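Local coordinates for protein FdhC (PDB 5KTC) that acts as a GNAT-superfamily sugar N-acyltransferase, captured here with its products, coenzyme A and a dTDP-linked sugar bearing a 3-hydroxybutanoyl amide, at residues K39-D43 and I44-A48; E49-R52 and N53-R57; D84-N88 and P89-C93. All blocks are in the same frame, centred on the assembly; numbering follows the deposited sequence.

Contact 1. Residues K39-D43 and I44-A48. With FUH ([[(2~{R},3~{S},5~{R})-5-[5-methyl-2,4-bis(oxidanylidene)pyrimidin-1-yl]-3-oxidanyl-oxolan-2-yl]methoxy-oxidanyl-phosphoryl] [(2~{R},3~{R},4~{S},5~{R},6~{R})-6-methyl-3,5-bis(oxidanyl)-4-[[(3~{R})-3-oxidanylbutanoyl]amino]oxan-2-yl] hydrogen phosphate), chain C.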
loop_
_atom_site.group_PDB
_atom_site.type_symbol
_atom_site.label_atom_id
_atom_site.label_comp_id
_atom_site.label_asym_id
_atom_site.label_seq_id
_atom_site.Cartn_x
_atom_site.Cartn_y
_atom_site.Cartn_z
ATOM N N LYS A 39 -12.600 2.512 -11.787
ATOM C CA LYS A 39 -14.014 2.627 -11.374
ATOM C C LYS A 39 -14.441 1.421 -10.599
ATOM O O LYS A 39 -14.119 0.301 -10.945
ATOM C CB LYS A 39 -14.958 2.622 -12.592
ATOM C CG LYS A 39 -14.752 3.723 -13.550
ATOM C CD LYS A 39 -15.785 3.634 -14.669
ATOM C CE LYS A 39 -15.696 4.925 -15.458
ATOM N NZ LYS A 39 -16.805 5.101 -16.413
ATOM N N SER A 40 -15.230 1.633 -9.576
ATOM C CA SER A 40 -15.822 0.521 -8.858
ATOM C C SER A 40 -17.166 0.882 -8.266
ATOM O O SER A 40 -17.484 2.065 -8.103
ATOM C CB SER A 40 -14.872 0.073 -7.720
ATOM O OG SER A 40 -14.725 1.092 -6.727
ATOM N N THR A 41 -17.906 -0.164 -7.887
ATOM C CA THR A 41 -19.243 -0.010 -7.378
ATOM C C THR A 41 -19.351 0.976 -6.215
ATOM O O THR A 41 -18.456 1.032 -5.333
ATOM C CB THR A 41 -19.840 -1.367 -6.961
ATOM O OG1 THR A 41 -21.221 -1.158 -6.641
ATOM C CG2 THR A 41 -19.150 -1.981 -5.698
ATOM N N GLY A 42 -20.432 1.766 -6.234
ATOM C CA GLY A 42 -20.884 2.551 -5.103
ATOM C C GLY A 42 -21.952 1.793 -4.303
ATOM O O GLY A 42 -22.534 2.349 -3.369
ATOM N N ASP A 43 -22.224 0.532 -4.649
ATOM C CA ASP A 43 -23.226 -0.233 -3.954
ATOM C C ASP A 43 -22.548 -1.070 -2.844
ATOM O O ASP A 43 -21.743 -1.975 -3.110
ATOM C CB ASP A 43 -24.009 -1.122 -4.924
ATOM C CG ASP A 43 -24.917 -2.069 -4.211
ATOM O OD1 ASP A 43 -25.785 -1.613 -3.467
ATOM O OD2 ASP A 43 -24.721 -3.279 -4.335
ATOM N N ILE A 44 -22.924 -0.791 -1.612
ATOM C CA ILE A 44 -22.283 -1.467 -0.431
ATOM C C ILE A 44 -22.333 -2.936 -0.535
ATOM O O ILE A 44 -21.320 -3.581 -0.351
ATOM C CB ILE A 44 -22.893 -0.997 0.895
ATOM C CG1 ILE A 44 -22.588 0.501 1.059
ATOM C CG2 ILE A 44 -22.362 -1.819 2.074
ATOM C CD1 ILE A 44 -23.257 1.153 2.254
ATOM N N LYS A 45 -23.486 -3.507 -0.880
ATOM C CA LYS A 45 -23.568 -4.991 -1.000
ATOM C C LYS A 45 -22.682 -5.580 -2.082
ATOM O O LYS A 45 -22.129 -6.688 -1.940
ATOM C CB LYS A 45 -25.041 -5.459 -1.188
ATOM C CG LYS A 45 -25.785 -5.493 0.124
ATOM C CD LYS A 45 -27.302 -5.637 -0.002
ATOM C CE LYS A 45 -27.908 -5.839 1.391
ATOM N NZ LYS A 45 -29.341 -5.430 1.505
ATOM N N SER A 46 -22.578 -4.868 -3.191
ATOM C CA SER A 46 -21.666 -5.287 -4.244
ATOM C C SER A 46 -20.237 -5.254 -3.760
ATOM O O SER A 46 -19.488 -6.158 -4.034
ATOM C CB SER A 46 -21.785 -4.437 -5.512
ATOM O OG SER A 46 -23.123 -4.550 -5.986
ATOM N N GLN A 47 -19.881 -4.212 -3.023
ATOM C CA GLN A 47 -18.516 -4.151 -2.491
ATOM C C GLN A 47 -18.277 -5.271 -1.440
ATOM O O GLN A 47 -17.215 -5.861 -1.427
ATOM C CB GLN A 47 -18.223 -2.776 -1.953
ATOM C CG GLN A 47 -16.852 -2.581 -1.320
ATOM C CD GLN A 47 -15.706 -2.752 -2.252
ATOM O OE1 GLN A 47 -15.719 -2.259 -3.355
ATOM N NE2 GLN A 47 -14.647 -3.411 -1.783
ATOM N N ALA A 48 -19.273 -5.552 -0.598
ATOM C CA ALA A 48 -19.192 -6.654 0.351
ATOM C C ALA A 48 -18.937 -7.926 -0.419
ATOM O O ALA A 48 -18.071 -8.748 -0.010
ATOM C CB ALA A 48 -20.468 -6.807 1.166
HETATM O O1 FUH C . -2.201 1.924 -6.618
HETATM C C1 FUH C . -1.461 1.649 -7.557
HETATM C C2 FUH C . 0.021 1.534 -7.417
HETATM C C3 FUH C . 0.551 2.315 -6.242
HETATM O O2 FUH C . 0.907 3.668 -6.623
HETATM C C4 FUH C . 1.814 1.686 -5.711
HETATM N N1 FUH C . -1.954 1.382 -8.832
HETATM C C5 FUH C . -3.385 1.131 -9.029
HETATM C C6 FUH C . -3.927 1.900 -10.248
HETATM O O3 FUH C . -3.174 1.535 -11.325
HETATM C C7 FUH C . -5.343 1.529 -10.623
HETATM C C8 FUH C . -5.806 2.062 -11.999
HETATM O O4 FUH C . -5.492 0.099 -10.671
HETATM C C9 FUH C . -3.612 -0.358 -9.226
HETATM O O5 FUH C . -3.319 -1.108 -8.038
HETATM C C10 FUH C . -5.037 -0.615 -9.508
HETATM O O6 FUH C . -5.774 -0.203 -8.367
HETATM P P1 FUH C . -7.283 -0.584 -8.165
HETATM O O7 FUH C . -8.202 0.314 -8.907
HETATM O O8 FUH C . -7.485 -0.458 -6.655
HETATM O O9 FUH C . -7.519 -2.142 -8.385
HETATM P P2 FUH C . -7.769 -3.010 -9.705
HETATM O O10 FUH C . -6.801 -4.142 -9.668
HETATM O O11 FUH C . -7.590 -2.071 -10.890
HETATM O O12 FUH C . -9.249 -3.456 -9.424
HETATM C C11 FUH C . -9.765 -4.640 -10.040
HETATM C C12 FUH C . -11.256 -4.473 -10.195
HETATM C C13 FUH C . -11.673 -3.103 -10.772
HETATM O O13 FUH C . -12.838 -3.205 -11.609
HETATM C C14 FUH C . -12.102 -2.285 -9.562
HETATM C C15 FUH C . -12.640 -3.365 -8.655
HETATM O O14 FUH C . -11.891 -4.579 -8.917
HETATM N N2 FUH C . -12.446 -3.168 -7.202
HETATM C C16 FUH C . -11.199 -3.158 -6.654
HETATM C C17 FUH C . -11.041 -3.037 -5.272
HETATM C C18 FUH C . -9.678 -3.037 -4.616
HETATM C C19 FUH C . -12.229 -2.891 -4.491
HETATM O O15 FUH C . -12.131 -2.828 -3.197
HETATM N N3 FUH C . -13.444 -2.905 -5.056
HETATM C C20 FUH C . -13.535 -3.084 -6.378
HETATM O O16 FUH C . -14.735 -3.070 -6.933
HETATM O O HOH W 1 -16.001 0.182 -4.539
HETATM O O HOH W 2 -22.823 -2.345 -8.287
HETATM O O HOH W 3 -24.880 1.056 -1.252
HETATM O O HOH W 4 -25.944 -2.190 -0.871
#
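D43 meets S46 and Q47 where an extended loop turns into helix 44-59, and the first i to i+4 bond of that helix runs from Q47 N to D43 O (2.9 Å). D43 is the N-cap. With its CG anti to the backbone N (chi1 172°), the carboxylate swings forward over the first helical turn. S46 OG approaches D43 OD2 on its anti lone pair at 2.6 Å, while S46 N reaches OD2 from above the carboxylate plane at 2.9 Å. OD2 thus satisfies S46 N directly, and OD1 reaches K45 N through a water. Just upstream an ST turn precedes the cap, with T41 OG1 accepting from D43 N (2.8 Å). The methyl T41 CG2 rests against S46 CB. Q47 lies against helix 21-28, and its chain bends at chi2 (64°) to present the amide to the thymine of the bound product. Two bonds read the base edge: FUH N3 donates to Q47 OE1 nearly straight (170°), and Q47 NE2 donates to FUH O15. A water links Q47 OE1 to T41 O and S40 OG, 2.7 Å from each of the three oxygens.

Contact 2. Residues E49-R52 and N53-R57. With FUH ([[(2~{R},3~{S},5~{R})-5-[5-methyl-2,4-bis(oxidanylidene)pyrimidin-1-yl]-3-oxidanyl-oxolan-2-yl]methoxy-oxidanyl-phosphoryl] [(2~{R},3~{R},4~{S},5~{R},6~{R})-6-methyl-3,5-bis(oxidanyl)-4-[[(3~{R})-3-oxidanylbutanoyl]amino]oxan-2-yl] hydrogen phosphate), chain C.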
loop_
_atom_site.group_PDB
_atom_site.type_symbol
_atom_site.label_atom_id
_atom_site.label_comp_id
_atom_site.label_asym_id
_atom_site.label_seq_id
_atom_site.Cartn_x
_atom_site.Cartn_y
_atom_site.Cartn_z
ATOM N N GLU A 49 -19.654 -8.103 -1.548
ATOM C CA GLU A 49 -19.414 -9.299 -2.351
ATOM C C GLU A 49 -17.965 -9.381 -2.897
ATOM O O GLU A 49 -17.362 -10.431 -2.892
ATOM C CB GLU A 49 -20.427 -9.491 -3.514
ATOM C CG GLU A 49 -20.206 -10.876 -4.179
ATOM C CD GLU A 49 -20.981 -11.128 -5.465
ATOM O OE1 GLU A 49 -20.505 -12.019 -6.252
ATOM O OE2 GLU A 49 -22.037 -10.457 -5.673
ATOM N N TRP A 50 -17.461 -8.279 -3.435
ATOM C CA TRP A 50 -16.060 -8.171 -3.883
ATOM C C TRP A 50 -15.120 -8.620 -2.755
ATOM O O TRP A 50 -14.153 -9.353 -2.991
ATOM C CB TRP A 50 -15.718 -6.722 -4.327
ATOM C CG TRP A 50 -14.451 -6.618 -5.164
ATOM C CD1 TRP A 50 -14.345 -6.543 -6.559
ATOM C CD2 TRP A 50 -13.115 -6.611 -4.684
ATOM N NE1 TRP A 50 -13.016 -6.492 -6.939
ATOM C CE2 TRP A 50 -12.246 -6.555 -5.816
ATOM C CE3 TRP A 50 -12.540 -6.668 -3.400
ATOM C CZ2 TRP A 50 -10.852 -6.554 -5.690
ATOM C CZ3 TRP A 50 -11.126 -6.671 -3.300
ATOM C CH2 TRP A 50 -10.317 -6.606 -4.429
ATOM N N ILE A 51 -15.410 -8.173 -1.549
ATOM C CA ILE A 51 -14.538 -8.523 -0.391
ATOM C C ILE A 51 -14.627 -10.030 -0.046
ATOM O O ILE A 51 -13.629 -10.688 0.285
ATOM C CB ILE A 51 -14.898 -7.659 0.803
ATOM C CG1 ILE A 51 -14.615 -6.183 0.519
ATOM C CG2 ILE A 51 -14.151 -8.132 2.063
ATOM C CD1 ILE A 51 -15.160 -5.274 1.613
ATOM N N ARG A 52 -15.820 -10.602 -0.186
ATOM C CA ARG A 52 -16.014 -12.034 0.101
ATOM C C ARG A 52 -15.155 -12.915 -0.806
ATOM O O ARG A 52 -14.509 -13.813 -0.335
ATOM C CB ARG A 52 -17.523 -12.370 0.045
ATOM C CG ARG A 52 -18.002 -13.750 0.529
ATOM C CD ARG A 52 -19.543 -13.888 0.317
ATOM N NE ARG A 52 -20.275 -12.688 0.805
ATOM C CZ ARG A 52 -21.071 -11.860 0.090
ATOM N NH1 ARG A 52 -21.372 -12.061 -1.197
ATOM N NH2 ARG A 52 -21.586 -10.791 0.683
ATOM N N ASN A 53 -15.151 -12.620 -2.111
ATOM C CA ASN A 53 -14.275 -13.244 -3.098
ATOM C C ASN A 53 -12.812 -12.996 -2.799
ATOM O O ASN A 53 -11.953 -13.916 -2.847
ATOM C CB ASN A 53 -14.619 -12.714 -4.512
ATOM C CG ASN A 53 -15.934 -13.280 -4.999
ATOM O OD1 ASN A 53 -16.879 -12.556 -5.356
ATOM N ND2 ASN A 53 -16.028 -14.602 -4.897
ATOM N N TYR A 54 -12.549 -11.762 -2.429
ATOM C CA TYR A 54 -11.203 -11.373 -2.002
ATOM C C TYR A 54 -10.755 -12.278 -0.817
ATOM O O TYR A 54 -9.648 -12.749 -0.818
ATOM C CB TYR A 54 -11.110 -9.875 -1.637
ATOM C CG TYR A 54 -9.967 -9.721 -0.614
ATOM C CD1 TYR A 54 -8.636 -9.889 -0.986
ATOM C CD2 TYR A 54 -10.255 -9.573 0.720
ATOM C CE1 TYR A 54 -7.616 -9.882 -0.024
ATOM C CE2 TYR A 54 -9.259 -9.569 1.679
ATOM C CZ TYR A 54 -7.946 -9.688 1.302
ATOM O OH TYR A 54 -6.964 -9.661 2.308
ATOM N N LYS A 55 -11.657 -12.529 0.130
ATOM C CA LYS A 55 -11.333 -13.339 1.300
ATOM C C LYS A 55 -10.929 -14.783 0.994
ATOM O O LYS A 55 -10.096 -15.360 1.714
ATOM C CB LYS A 55 -12.432 -13.298 2.355
ATOM C CG LYS A 55 -12.372 -12.078 3.284
ATOM C CD LYS A 55 -11.098 -12.024 4.131
ATOM C CE LYS A 55 -11.245 -11.137 5.327
ATOM N NZ LYS A 55 -9.945 -10.650 5.822
ATOM N N ASN A 56 -11.504 -15.338 -0.075
ATOM C CA ASN A 56 -11.089 -16.650 -0.567
ATOM C C ASN A 56 -9.686 -16.620 -1.074
ATOM O O ASN A 56 -8.910 -17.537 -0.799
ATOM C CB ASN A 56 -11.964 -17.146 -1.709
ATOM C CG ASN A 56 -13.408 -17.352 -1.313
ATOM O OD1 ASN A 56 -13.749 -17.625 -0.146
ATOM N ND2 ASN A 56 -14.290 -17.200 -2.306
ATOM N N ARG A 57 -9.352 -15.569 -1.824
ATOM C CA ARG A 57 -7.994 -15.373 -2.323
ATOM C C ARG A 57 -7.014 -15.212 -1.156
ATOM O O ARG A 57 -5.935 -15.808 -1.159
ATOM C CB ARG A 57 -7.950 -14.200 -3.300
ATOM C CG ARG A 57 -8.770 -14.406 -4.535
ATOM C CD ARG A 57 -8.395 -13.535 -5.728
ATOM N NE ARG A 57 -8.629 -12.103 -5.491
ATOM C CZ ARG A 57 -9.812 -11.511 -5.368
ATOM N NH1 ARG A 57 -10.960 -12.199 -5.440
ATOM N NH2 ARG A 57 -9.862 -10.203 -5.105
HETATM O O1 FUH C . -2.201 1.924 -6.618
HETATM C C1 FUH C . -1.461 1.649 -7.557
HETATM C C2 FUH C . 0.021 1.534 -7.417
HETATM C C3 FUH C . 0.551 2.315 -6.242
HETATM O O2 FUH C . 0.907 3.668 -6.623
HETATM C C4 FUH C . 1.814 1.686 -5.711
HETATM N N1 FUH C . -1.954 1.382 -8.832
HETATM C C5 FUH C . -3.385 1.131 -9.029
HETATM C C6 FUH C . -3.927 1.900 -10.248
HETATM O O3 FUH C . -3.174 1.535 -11.325
HETATM C C7 FUH C . -5.343 1.529 -10.623
HETATM C C8 FUH C . -5.806 2.062 -11.999
HETATM O O4 FUH C . -5.492 0.099 -10.671
HETATM C C9 FUH C . -3.612 -0.358 -9.226
HETATM O O5 FUH C . -3.319 -1.108 -8.038
HETATM C C10 FUH C . -5.037 -0.615 -9.508
HETATM O O6 FUH C . -5.774 -0.203 -8.367
HETATM P P1 FUH C . -7.283 -0.584 -8.165
HETATM O O7 FUH C . -8.202 0.314 -8.907
HETATM O O8 FUH C . -7.485 -0.458 -6.655
HETATM O O9 FUH C . -7.519 -2.142 -8.385
HETATM P P2 FUH C . -7.769 -3.010 -9.705
HETATM O O10 FUH C . -6.801 -4.142 -9.668
HETATM O O11 FUH C . -7.590 -2.071 -10.890
HETATM O O12 FUH C . -9.249 -3.456 -9.424
HETATM C C11 FUH C . -9.765 -4.640 -10.040
HETATM C C12 FUH C . -11.256 -4.473 -10.195
HETATM C C13 FUH C . -11.673 -3.103 -10.772
HETATM O O13 FUH C . -12.838 -3.205 -11.609
HETATM C C14 FUH C . -12.102 -2.285 -9.562
HETATM C C15 FUH C . -12.640 -3.365 -8.655
HETATM O O14 FUH C . -11.891 -4.579 -8.917
HETATM N N2 FUH C . -12.446 -3.168 -7.202
HETATM C C16 FUH C . -11.199 -3.158 -6.654
HETATM C C17 FUH C . -11.041 -3.037 -5.272
HETATM C C18 FUH C . -9.678 -3.037 -4.616
HETATM C C19 FUH C . -12.229 -2.891 -4.491
HETATM O O15 FUH C . -12.131 -2.828 -3.197
HETATM N N3 FUH C . -13.444 -2.905 -5.056
HETATM C C20 FUH C . -13.535 -3.084 -6.378
HETATM O O16 FUH C . -14.735 -3.070 -6.933
HETATM O O HOH W 5 -12.753 -9.649 -5.371
#
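Apolar contact joins W50 to Y54 one turn on, W50 CZ3 lying 3.6 Å from Y54 CB. Backbone bonds of the i to i+4 kind run alongside, from Y54 N to W50 O (2.9 Å) and from K55 N to I51 O (2.7 Å). This is the middle of the alpha helix 44-59, which lends W50 to the nucleotide end of the product site. The indole points there because CG stands anti to the backbone N (chi1 -163°), and the thymine of FUH lies over one of its faces, with FUH C19 3.7 Å above the W50 ring. W50 NE1 also gives a weak, bent bond to FUH O14 of the deoxyribose. Across the opposite indole face sits R57, its guanidinium plane at 82° to the ring and its edge inward, R57 NH2 lying 3.7 Å from W50 CH2; the cation-pi attraction is long and at most weak. A water over the same face bridges polar groups, donating to W50 O (2.8 Å) and accepting from R57 NH2 (3.0 Å). R57 NE is salt-bridged to E63, Y54 OH bonds to Y65 N, and K55 NZ pairs with E58 and bonds to V16 O.

Contact 3. Residues D84-N88 and P89-C93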
loop_
_atom_site.group_PDB
_atom_site.type_symbol
_atom_site.label_atom_id
_atom_site.label_comp_id
_atom_site.label_asym_id
_atom_site.label_seq_id
_atom_site.Cartn_x
_atom_site.Cartn_y
_atom_site.Cartn_z
ATOM N N ASP A 84 -1.544 -10.411 -7.073
ATOM C CA ASP A 84 -1.001 -10.854 -8.343
ATOM C C ASP A 84 0.439 -11.311 -8.225
ATOM O O ASP A 84 1.366 -10.654 -8.717
ATOM C CB ASP A 84 -1.134 -9.728 -9.377
ATOM C CG ASP A 84 -0.897 -10.192 -10.828
ATOM O OD1 ASP A 84 -0.882 -11.415 -11.073
ATOM O OD2 ASP A 84 -0.799 -9.289 -11.701
ATOM N N PHE A 85 0.588 -12.412 -7.494
ATOM C CA PHE A 85 1.874 -13.001 -7.117
ATOM C C PHE A 85 2.442 -13.935 -8.197
ATOM O O PHE A 85 1.696 -14.738 -8.737
ATOM C CB PHE A 85 1.656 -13.821 -5.850
ATOM C CG PHE A 85 1.118 -13.024 -4.649
ATOM C CD1 PHE A 85 1.145 -11.644 -4.600
ATOM C CD2 PHE A 85 0.641 -13.685 -3.571
ATOM C CE1 PHE A 85 0.693 -10.952 -3.469
ATOM C CE2 PHE A 85 0.182 -13.032 -2.431
ATOM C CZ PHE A 85 0.188 -11.652 -2.389
ATOM N N HIS A 86 3.731 -13.858 -8.484
ATOM C CA HIS A 86 4.400 -14.696 -9.514
ATOM C C HIS A 86 5.791 -15.200 -9.058
ATOM O O HIS A 86 6.210 -14.876 -7.936
ATOM C CB HIS A 86 4.511 -13.927 -10.847
ATOM C CG HIS A 86 3.190 -13.660 -11.462
ATOM N ND1 HIS A 86 2.641 -14.482 -12.412
ATOM C CD2 HIS A 86 2.252 -12.724 -11.190
ATOM C CE1 HIS A 86 1.445 -14.024 -12.756
ATOM N NE2 HIS A 86 1.179 -12.975 -12.009
ATOM N N GLU A 87 6.504 -15.961 -9.931
ATOM C CA GLU A 87 7.788 -16.633 -9.591
ATOM C C GLU A 87 8.967 -16.426 -10.562
ATOM O O GLU A 87 8.817 -15.939 -11.715
ATOM C CB GLU A 87 7.540 -18.116 -9.454
ATOM C CG GLU A 87 6.225 -18.444 -8.776
ATOM C CD GLU A 87 6.363 -19.537 -7.772
ATOM O OE1 GLU A 87 6.017 -20.692 -8.105
ATOM O OE2 GLU A 87 6.834 -19.229 -6.649
ATOM N N ASN A 88 10.166 -16.733 -10.066
ATOM C CA ASN A 88 11.370 -16.665 -10.892
ATOM C C ASN A 88 11.650 -15.282 -11.569
ATOM O O ASN A 88 11.772 -15.226 -12.786
ATOM C CB ASN A 88 11.295 -17.768 -11.955
ATOM C CG ASN A 88 11.104 -19.114 -11.333
ATOM O OD1 ASN A 88 12.055 -19.716 -10.864
ATOM N ND2 ASN A 88 9.861 -19.548 -11.231
ATOM N N PRO A 89 11.791 -14.185 -10.822
ATOM C CA PRO A 89 11.889 -14.193 -9.360
ATOM C C PRO A 89 10.485 -14.073 -8.660
ATOM O O PRO A 89 9.443 -13.878 -9.297
ATOM C CB PRO A 89 12.824 -13.004 -9.087
ATOM C CG PRO A 89 12.595 -12.040 -10.260
ATOM C CD PRO A 89 11.972 -12.826 -11.388
ATOM N N LYS A 90 10.483 -14.254 -7.349
ATOM C CA LYS A 90 9.254 -14.260 -6.622
ATOM C C LYS A 90 8.767 -12.781 -6.568
ATOM O O LYS A 90 9.492 -11.931 -6.065
ATOM C CB LYS A 90 9.506 -14.846 -5.259
ATOM C CG LYS A 90 8.288 -15.513 -4.679
ATOM C CD LYS A 90 8.727 -16.504 -3.604
ATOM C CE LYS A 90 7.539 -16.981 -2.815
ATOM N NZ LYS A 90 6.893 -15.856 -2.070
ATOM N N SER A 91 7.607 -12.484 -7.148
ATOM C CA SER A 91 7.168 -11.082 -7.278
ATOM C C SER A 91 5.762 -10.864 -6.794
ATOM O O SER A 91 4.882 -11.775 -6.875
ATOM C CB SER A 91 7.338 -10.569 -8.710
ATOM O OG SER A 91 6.406 -11.195 -9.538
ATOM N N PHE A 92 5.524 -9.684 -6.214
ATOM C CA PHE A 92 4.164 -9.301 -5.841
ATOM C C PHE A 92 3.872 -7.957 -6.459
ATOM O O PHE A 92 4.764 -7.200 -6.647
ATOM C CB PHE A 92 3.926 -9.251 -4.306
ATOM C CG PHE A 92 4.633 -8.133 -3.594
ATOM C CD1 PHE A 92 5.978 -8.235 -3.234
ATOM C CD2 PHE A 92 3.957 -6.973 -3.253
ATOM C CE1 PHE A 92 6.630 -7.199 -2.587
ATOM C CE2 PHE A 92 4.622 -5.939 -2.606
ATOM C CZ PHE A 92 5.945 -6.066 -2.247
ATOM N N CYS A 93 2.614 -7.721 -6.810
ATOM C CA CYS A 93 2.149 -6.375 -7.129
ATOM C C CYS A 93 1.561 -5.675 -5.875
ATOM O O CYS A 93 1.061 -6.327 -4.953
ATOM C CB CYS A 93 1.080 -6.394 -8.234
ATOM S SG CYS A 93 1.712 -7.163 -9.788
HETATM O O HOH W 6 4.110 -10.066 -9.700
#
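H86 and S91 face each other across two antiparallel strands, and the H86 side chain can be followed outward from there. Its CB lies 3.6 Å from S91 OG, the nearest approach of the two side chains. CG stands anti to the carbonyl carbon (chi1 -66°), which carries the imidazole back along its own strand toward D84. At the tip, H86 NE2 donates to D84 OD1 at 2.7 Å; the carboxylate oxygen lies close to the imidazole plane, but is itself met from above the carboxylate plane. Further along the same face, D84 CB comes near C93 SG, and D84 OD2 lies 3.8 Å from that sulfur. A water 2.6 Å from S91 OG also donates to D84 O and so spans the strands beside the imidazole. The backbone beneath is a beta hairpin of strands 75-86 and 91-99, whose ends 84-86 and 91-93 run antiparallel at 168°. H86 and S91 form its last hydrogen-bonded pair, with H86 N to S91 O and S91 N to H86 O both at 2.9 Å. Four residues, E87 to K90, make the reversal, which includes a cis peptide bond between N88 and P89. D84 has a left-handed backbone conformation (phi 59°), and because C93 bonds to Y83, the first strand carries one more residue than its partner here, as in a beta bulge. On the other face of the hairpin F85 lies obliquely against F92, with CD1 and CE1 near F92 CB. Both rings meet F125, while F92 also meets F120 edge-to-face, and K90 has a cation-pi contact with F125. Between the strands, F85 CA makes a CA-H...O contact to S91 O at 3.3 Å, next to the bond that this oxygen accepts from H86 N.

Overall arrangement
Contacts 1 and 2 are consecutive lengths of helix 44-59, their centres about 12 Å apart, and both touch the thymidine end of the bound product, one chiefly by in-line polar bonds, the other by an aromatic face. Contact 1 is a surface cap built from hydroxyls, a carboxylate and waters; contact 2 is partly buried, relying on aromatic and aliphatic packing, with R57 and K55 held by partners beyond the two segments. Contact 3 belongs to the central sheet instead, at the solvent-facing end of a hairpin. It has no direct share in the product site, and its polar face is set against a phenylalanine cluster. Its centre lies about 21 Å from that of contact 2 and 28 Å from that of contact 1.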